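Local coordinates for reticulocyte binding protein (Streptococcus agalactiae COH1, PDB 3FAX), which probably hydrolyses alpha-1,6 branch linkages in alpha-glucans such as glycogen and pullulan, as a pullulanase of the alpha-amylase family, at residues F456-D461 and E486-F491; A466-Y471 and K508-V513. All blocks are in the same frame, centred on the assembly; numbering follows the deposited sequence.

Overall arrangement
Both contacts link the region between barrel strands 453-456 and 482-485 to the chain that runs from 482-485 to strand 513-517, and their centres lie 13 Å apart. Interaction 1 is on the substrate side: one face of the Trp488 ring is covered by the chain B glucose, and its side chain is about 6 Å from a further bound sugar, a beta-D-glucopyranose. Interaction 2 lies further out, where a calcium ion holds the 508-513 loop. The two meet directly through packing, with Phe456 CE1 3.8 Å from Ile467 CD1 and Met459 CG 4.2 Å from Ile467 CG1. Phe456 and Met459 of the first contact thus pack against helix 464-477 of the second.

Interaction 1. Residues F456-D461 and E486-F491; sequences FDMMGD and EGWRTF. With GLC (alpha-D-glucopyranose), chain B; GLC (alpha-D-glucopyranose), chain C.
Glu486 N donates to Phe456 O (3.0 Å, 161° at the hydrogen), continuing the parallel pairing of two barrel strands, and beyond this rung Glu486 O takes weak bonds from Met459 N and Gly460 N as loop 456-461 turns across it. The Glu486 side chain then reaches back to the same loop: CG lies anti to its carbonyl carbon (chi1 -65°) and the chain is extended beyond CG, which brings OE1 to the backbone N of Met458 at 3.1 Å in a nearly straight bond (172°). Its other oxygen, OE2, is gripped by Trp488 NE1 at 2.8 Å, the N-H arriving from above the carboxylate plane, so both carboxylate oxygens are held. Asp457 OD1 lies 3.1 Å from Glu486 OE1, two acceptors side by side; Arg455 makes a salt bridge with that Asp457 atom and a long, weak ion pair with Glu486. These acids follow the fourth and fifth barrel strands, where alpha-amylase family enzymes carry their nucleophile and acid/base, consistent with the same roles here. The Trp488 indole is sandwiched between the chain B glucose, with O3 over one face, and Glu486 CB against the other, while Met458 SD sits at its edge in a Met-aromatic contact, 4.0 Å from CD1. Further along, water 1 accepts from Gly460 N and donates to Trp488 O, and Thr490 OG1 approaches Asp461 OD1 at 2.8 Å; the other oxygen of that carboxylate is bound by Arg426. In the fold, the contact crowns the C-terminal ends of strands 453-456 and 482-485 in the eight-stranded parallel barrel, with Phe456 against strand 385-390, Glu486 against strand 513-517 and Trp488 beside helix 518-525.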
loop_
_atom_site.group_PDB
_atom_site.type_symbol
_atom_site.label_atom_id
_atom_site.label_comp_id
_atom_site.label_asym_id
_atom_site.label_seq_id
_atom_site.Cartn_x
_atom_site.Cartn_y
_atom_site.Cartn_z
ATOM N N PHE A 456 2.335 -2.760 -1.272
ATOM C CA PHE A 456 3.044 -2.163 -0.119
ATOM C C PHE A 456 3.014 -0.642 -0.128
ATOM O O PHE A 456 3.548 -0.006 -1.040
ATOM C CB PHE A 456 4.505 -2.603 -0.088
ATOM C CG PHE A 456 4.693 -4.025 0.309
ATOM C CD1 PHE A 456 4.877 -4.365 1.640
ATOM C CD2 PHE A 456 4.664 -5.036 -0.638
ATOM C CE1 PHE A 456 5.052 -5.692 2.013
ATOM C CE2 PHE A 456 4.835 -6.365 -0.276
ATOM C CZ PHE A 456 5.026 -6.696 1.046
ATOM N N ASP A 457 2.412 -0.067 0.902
ATOM C CA ASP A 457 2.457 1.376 1.109
ATOM C C ASP A 457 3.895 1.788 1.435
ATOM O O ASP A 457 4.591 1.079 2.157
ATOM C CB ASP A 457 1.510 1.769 2.252
ATOM C CG ASP A 457 1.342 3.288 2.398
ATOM O OD1 ASP A 457 0.700 3.910 1.519
ATOM O OD2 ASP A 457 1.841 3.846 3.401
ATOM N N MET A 458 4.324 2.927 0.889
ATOM C CA MET A 458 5.665 3.480 1.108
ATOM C C MET A 458 6.678 2.364 1.180
ATOM O O MET A 458 7.339 2.191 2.189
ATOM C CB MET A 458 5.741 4.298 2.404
ATOM C CG MET A 458 4.787 5.467 2.510
ATOM S SD MET A 458 5.106 6.849 1.397
ATOM C CE MET A 458 3.977 8.044 2.113
ATOM N N MET A 459 6.790 1.587 0.111
ATOM C CA MET A 459 7.648 0.416 0.144
ATOM C C MET A 459 9.118 0.801 0.338
ATOM O O MET A 459 9.897 0.052 0.929
ATOM C CB MET A 459 7.481 -0.396 -1.120
ATOM C CG MET A 459 7.976 -1.804 -0.988
ATOM S SD MET A 459 7.980 -2.559 -2.589
ATOM C CE MET A 459 6.476 -3.473 -2.575
ATOM N N GLY A 460 9.484 1.982 -0.148
ATOM C CA GLY A 460 10.855 2.457 -0.053
ATOM C C GLY A 460 11.315 2.738 1.368
ATOM O O GLY A 460 12.501 3.005 1.599
ATOM N N ASP A 461 10.390 2.685 2.321
ATOM C CA ASP A 461 10.771 2.781 3.720
ATOM C C ASP A 461 11.458 1.502 4.228
ATOM O O ASP A 461 12.201 1.548 5.209
ATOM C CB ASP A 461 9.563 3.140 4.591
ATOM C CG ASP A 461 9.367 4.649 4.735
ATOM O OD1 ASP A 461 9.843 5.414 3.857
ATOM O OD2 ASP A 461 8.736 5.060 5.735
ATOM N N GLU A 486 4.645 1.149 -3.531
ATOM C CA GLU A 486 5.133 2.505 -3.767
ATOM C C GLU A 486 6.639 2.531 -3.517
ATOM O O GLU A 486 7.065 2.467 -2.366
ATOM C CB GLU A 486 4.477 3.488 -2.806
ATOM C CG GLU A 486 2.999 3.691 -2.949
ATOM C CD GLU A 486 2.523 4.868 -2.095
ATOM O OE1 GLU A 486 2.491 4.746 -0.842
ATOM O OE2 GLU A 486 2.198 5.922 -2.683
ATOM N N GLY A 487 7.435 2.633 -4.582
ATOM C CA GLY A 487 8.899 2.641 -4.469
ATOM C C GLY A 487 9.548 4.022 -4.357
ATOM O O GLY A 487 10.663 4.224 -4.833
ATOM N N TRP A 488 8.875 4.974 -3.720
ATOM C CA TRP A 488 9.441 6.313 -3.566
ATOM C C TRP A 488 10.722 6.277 -2.703
ATOM O O TRP A 488 10.761 5.630 -1.656
ATOM C CB TRP A 488 8.440 7.276 -2.929
ATOM C CG TRP A 488 7.002 7.136 -3.340
ATOM C CD1 TRP A 488 5.935 7.050 -2.504
ATOM C CD2 TRP A 488 6.474 7.083 -4.670
ATOM N NE1 TRP A 488 4.772 6.940 -3.222
ATOM C CE2 TRP A 488 5.074 6.967 -4.557
ATOM C CE3 TRP A 488 7.044 7.132 -5.945
ATOM C CZ2 TRP A 488 4.237 6.888 -5.667
ATOM C CZ3 TRP A 488 6.218 7.056 -7.044
ATOM C CH2 TRP A 488 4.825 6.937 -6.900
ATOM N N ARG A 489 11.758 6.985 -3.136
ATOM C CA ARG A 489 13.038 7.018 -2.405
ATOM C C ARG A 489 12.922 7.800 -1.099
ATOM O O ARG A 489 13.317 8.969 -1.014
ATOM C CB ARG A 489 14.127 7.628 -3.273
ATOM C CG ARG A 489 14.386 6.852 -4.536
ATOM C CD ARG A 489 15.330 7.588 -5.449
ATOM N NE ARG A 489 15.383 6.951 -6.756
ATOM C CZ ARG A 489 14.524 7.175 -7.749
ATOM N NH1 ARG A 489 13.530 8.047 -7.614
ATOM N NH2 ARG A 489 14.671 6.525 -8.899
ATOM N N THR A 490 12.378 7.128 -0.090
ATOM C CA THR A 490 12.053 7.717 1.205
ATOM C C THR A 490 12.824 7.089 2.371
ATOM O O THR A 490 12.667 7.534 3.515
ATOM C CB THR A 490 10.549 7.524 1.501
ATOM O OG1 THR A 490 10.175 6.177 1.175
ATOM C CG2 THR A 490 9.714 8.488 0.678
ATOM N N PHE A 491 13.650 6.076 2.088
ATOM C CA PHE A 491 14.323 5.298 3.131
ATOM C C PHE A 491 15.013 6.134 4.220
ATOM O O PHE A 491 15.750 7.071 3.915
ATOM C CB PHE A 491 15.349 4.348 2.519
ATOM C CG PHE A 491 15.942 3.397 3.513
ATOM C CD1 PHE A 491 15.219 2.296 3.949
ATOM C CD2 PHE A 491 17.207 3.613 4.034
ATOM C CE1 PHE A 491 15.756 1.419 4.876
ATOM C CE2 PHE A 491 17.748 2.739 4.966
ATOM C CZ PHE A 491 17.022 1.647 5.391
HETATM C C1 GLC B . 7.972 11.432 -5.313
HETATM C C2 GLC B . 6.749 10.837 -6.005
HETATM C C3 GLC B . 5.480 11.214 -5.267
HETATM C C4 GLC B . 5.612 10.845 -3.802
HETATM C C5 GLC B . 6.847 11.511 -3.213
HETATM C C6 GLC B . 6.979 11.164 -1.732
HETATM O O2 GLC B . 6.642 11.310 -7.325
HETATM O O3 GLC B . 4.377 10.542 -5.826
HETATM O O4 GLC B . 4.463 11.309 -3.137
HETATM O O5 GLC B . 7.985 11.083 -3.938
HETATM O O6 GLC B . 8.298 11.370 -1.294
HETATM C C1 GLC C . 3.789 10.313 -2.345
HETATM C C2 GLC C . 2.303 10.316 -2.709
HETATM C C3 GLC C . 1.534 11.490 -2.099
HETATM C C4 GLC C . 1.925 11.750 -0.652
HETATM C C5 GLC C . 3.449 11.795 -0.523
HETATM C C6 GLC C . 3.916 12.050 0.907
HETATM O O2 GLC C . 2.157 10.354 -4.113
HETATM O O3 GLC C . 0.154 11.214 -2.119
HETATM O O4 GLC C . 1.310 12.954 -0.233
HETATM O O5 GLC C . 3.968 10.550 -0.963
HETATM O O6 GLC C . 3.588 10.943 1.724
HETATM O O HOH W 1 8.465 4.727 -0.489
#

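Interaction 2. Residues A466-Y471 and K508-V513; sequences AIELAY and KSTDTV. With CA (calcium ion), chain F.
Thr512 lies over one face of the Tyr471 ring, its CB 3.6 Å from the centroid and only 13° off the ring normal, a CH-pi contact centred on the ring. The methyl CG2 of the same threonine comes down near the CD2 and CE2 side, while its carbonyl oxygen stands 3.5 Å from CE1, so side chain and backbone together span the ring. CG of Tyr471 is anti to its backbone N (chi1 174°), a torsion that carries the ring out from the helix to meet the loop. One turn earlier, Glu468 accepts a hydrogen bond at OE1 from Thr512 OG1 at 3.2 Å, on the syn side of the carboxylate and 19° out of its plane. A bend at chi2 folds the acid toward the loop, where its two oxygens also straddle the methyl of Thr510: CG2 lies 3.1 Å from OE1 and 3.2 Å from OE2. The apolar part of the contact is Ile467 CG2 against Val513 CG2 at 3.8 Å, the two side chains crossing at about a right angle.

The next shell explains how the loop is held in position. Thr510 O binds the calcium ion at 2.3 Å and Asp511 OD1 at 2.4 Å, with Met507 O, Asp561 OD1 and Asp565 OD1 also among its ligands. The metal thereby fixes the two residues just ahead of Thr512, while Thr510 adds a weak hydrogen bond from its OG1 to Trp506 O. In the barrel, helix 464-477 belongs to the beta-alpha-beta crossover from strand 453-456 to strand 482-485: helix 432-448 packs against Ala466, Leu469 and Ala470, and Met483 of strand 482-485 touches both Tyr471 and Val513, where the loop leads into strand 513-517.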
loop_
_atom_site.group_PDB
_atom_site.type_symbol
_atom_site.label_atom_id
_atom_site.label_comp_id
_atom_site.label_asym_id
_atom_site.label_seq_id
_atom_site.Cartn_x
_atom_site.Cartn_y
_atom_site.Cartn_z
ATOM N N ALA A 466 13.905 -7.434 3.419
ATOM C CA ALA A 466 12.639 -7.767 4.072
ATOM C C ALA A 466 11.550 -8.074 3.035
ATOM O O ALA A 466 10.848 -9.087 3.140
ATOM C CB ALA A 466 12.202 -6.641 5.002
ATOM N N ILE A 467 11.436 -7.217 2.022
ATOM C CA ILE A 467 10.390 -7.373 1.008
ATOM C C ILE A 467 10.663 -8.581 0.107
ATOM O O ILE A 467 9.734 -9.288 -0.279
ATOM C CB ILE A 467 10.233 -6.115 0.124
ATOM C CG1 ILE A 467 9.994 -4.856 0.979
ATOM C CG2 ILE A 467 9.099 -6.320 -0.871
ATOM C CD1 ILE A 467 8.785 -4.921 1.900
ATOM N N GLU A 468 11.937 -8.808 -0.220
ATOM C CA GLU A 468 12.338 -9.961 -1.036
ATOM C C GLU A 468 11.923 -11.262 -0.345
ATOM O O GLU A 468 11.283 -12.125 -0.944
ATOM C CB GLU A 468 13.854 -9.927 -1.284
ATOM C CG GLU A 468 14.397 -10.943 -2.309
ATOM C CD GLU A 468 14.036 -10.624 -3.752
ATOM O OE1 GLU A 468 13.245 -9.689 -3.996
ATOM O OE2 GLU A 468 14.549 -11.322 -4.653
ATOM N N LEU A 469 12.265 -11.386 0.931
ATOM C CA LEU A 469 11.850 -12.537 1.727
ATOM C C LEU A 469 10.324 -12.639 1.783
ATOM O O LEU A 469 9.771 -13.725 1.640
ATOM C CB LEU A 469 12.436 -12.452 3.137
ATOM C CG LEU A 469 12.167 -13.632 4.078
ATOM C CD1 LEU A 469 12.703 -14.928 3.482
ATOM C CD2 LEU A 469 12.762 -13.381 5.476
ATOM N N ALA A 470 9.651 -11.507 1.985
ATOM C CA ALA A 470 8.189 -11.463 1.977
ATOM C C ALA A 470 7.623 -12.073 0.704
ATOM O O ALA A 470 6.752 -12.931 0.762
ATOM C CB ALA A 470 7.696 -10.041 2.139
ATOM N N TYR A 471 8.138 -11.629 -0.440
ATOM C CA TYR A 471 7.720 -12.155 -1.737
ATOM C C TYR A 471 8.007 -13.657 -1.842
ATOM O O TYR A 471 7.106 -14.452 -2.095
ATOM C CB TYR A 471 8.424 -11.385 -2.865
ATOM C CG TYR A 471 8.177 -11.936 -4.256
ATOM C CD1 TYR A 471 7.078 -11.530 -5.003
ATOM C CD2 TYR A 471 9.053 -12.860 -4.824
ATOM C CE1 TYR A 471 6.850 -12.035 -6.271
ATOM C CE2 TYR A 471 8.835 -13.369 -6.093
ATOM C CZ TYR A 471 7.732 -12.955 -6.809
ATOM O OH TYR A 471 7.512 -13.455 -8.069
ATOM N N LYS A 508 16.372 -2.620 -10.755
ATOM C CA LYS A 508 17.535 -3.156 -11.492
ATOM C C LYS A 508 17.827 -4.598 -11.094
ATOM O O LYS A 508 18.109 -5.446 -11.943
ATOM C CB LYS A 508 18.819 -2.388 -11.167
ATOM C CG LYS A 508 18.870 -0.929 -11.520
ATOM C CD LYS A 508 20.155 -0.310 -10.966
ATOM C CE LYS A 508 20.036 1.202 -10.794
ATOM N NZ LYS A 508 19.863 1.933 -12.080
ATOM N N SER A 509 17.773 -4.843 -9.784
ATOM C CA SER A 509 18.286 -6.069 -9.182
ATOM C C SER A 509 17.212 -6.918 -8.487
ATOM O O SER A 509 17.466 -7.488 -7.427
ATOM C CB SER A 509 19.424 -5.718 -8.209
ATOM O OG SER A 509 19.083 -4.623 -7.373
ATOM N N THR A 510 16.020 -6.979 -9.083
ATOM C CA THR A 510 15.019 -8.026 -8.798
ATOM C C THR A 510 13.970 -8.051 -9.898
ATOM O O THR A 510 13.796 -7.075 -10.617
ATOM C CB THR A 510 14.268 -7.848 -7.442
ATOM O OG1 THR A 510 14.153 -6.456 -7.117
ATOM C CG2 THR A 510 14.976 -8.595 -6.315
ATOM N N ASP A 511 13.279 -9.174 -10.031
ATOM C CA ASP A 511 12.106 -9.256 -10.884
ATOM C C ASP A 511 10.975 -9.872 -10.084
ATOM O O ASP A 511 10.261 -10.762 -10.549
ATOM C CB ASP A 511 12.395 -10.052 -12.164
ATOM C CG ASP A 511 13.250 -9.279 -13.156
ATOM O OD1 ASP A 511 13.035 -8.055 -13.326
ATOM O OD2 ASP A 511 14.137 -9.901 -13.776
ATOM N N THR A 512 10.809 -9.357 -8.875
ATOM C CA THR A 512 9.837 -9.867 -7.923
ATOM C C THR A 512 8.674 -8.903 -7.774
ATOM O O THR A 512 7.551 -9.205 -8.167
ATOM C CB THR A 512 10.499 -10.060 -6.549
ATOM O OG1 THR A 512 11.049 -8.812 -6.096
ATOM C CG2 THR A 512 11.609 -11.117 -6.637
ATOM N N VAL A 513 8.965 -7.732 -7.214
ATOM C CA VAL A 513 7.954 -6.757 -6.846
ATOM C C VAL A 513 8.015 -5.578 -7.800
ATOM O O VAL A 513 9.089 -5.027 -8.026
ATOM C CB VAL A 513 8.199 -6.236 -5.419
ATOM C CG1 VAL A 513 7.202 -5.136 -5.070
ATOM C CG2 VAL A 513 8.135 -7.385 -4.406
HETATM CA CA CA F . 13.920 -5.973 -12.630
#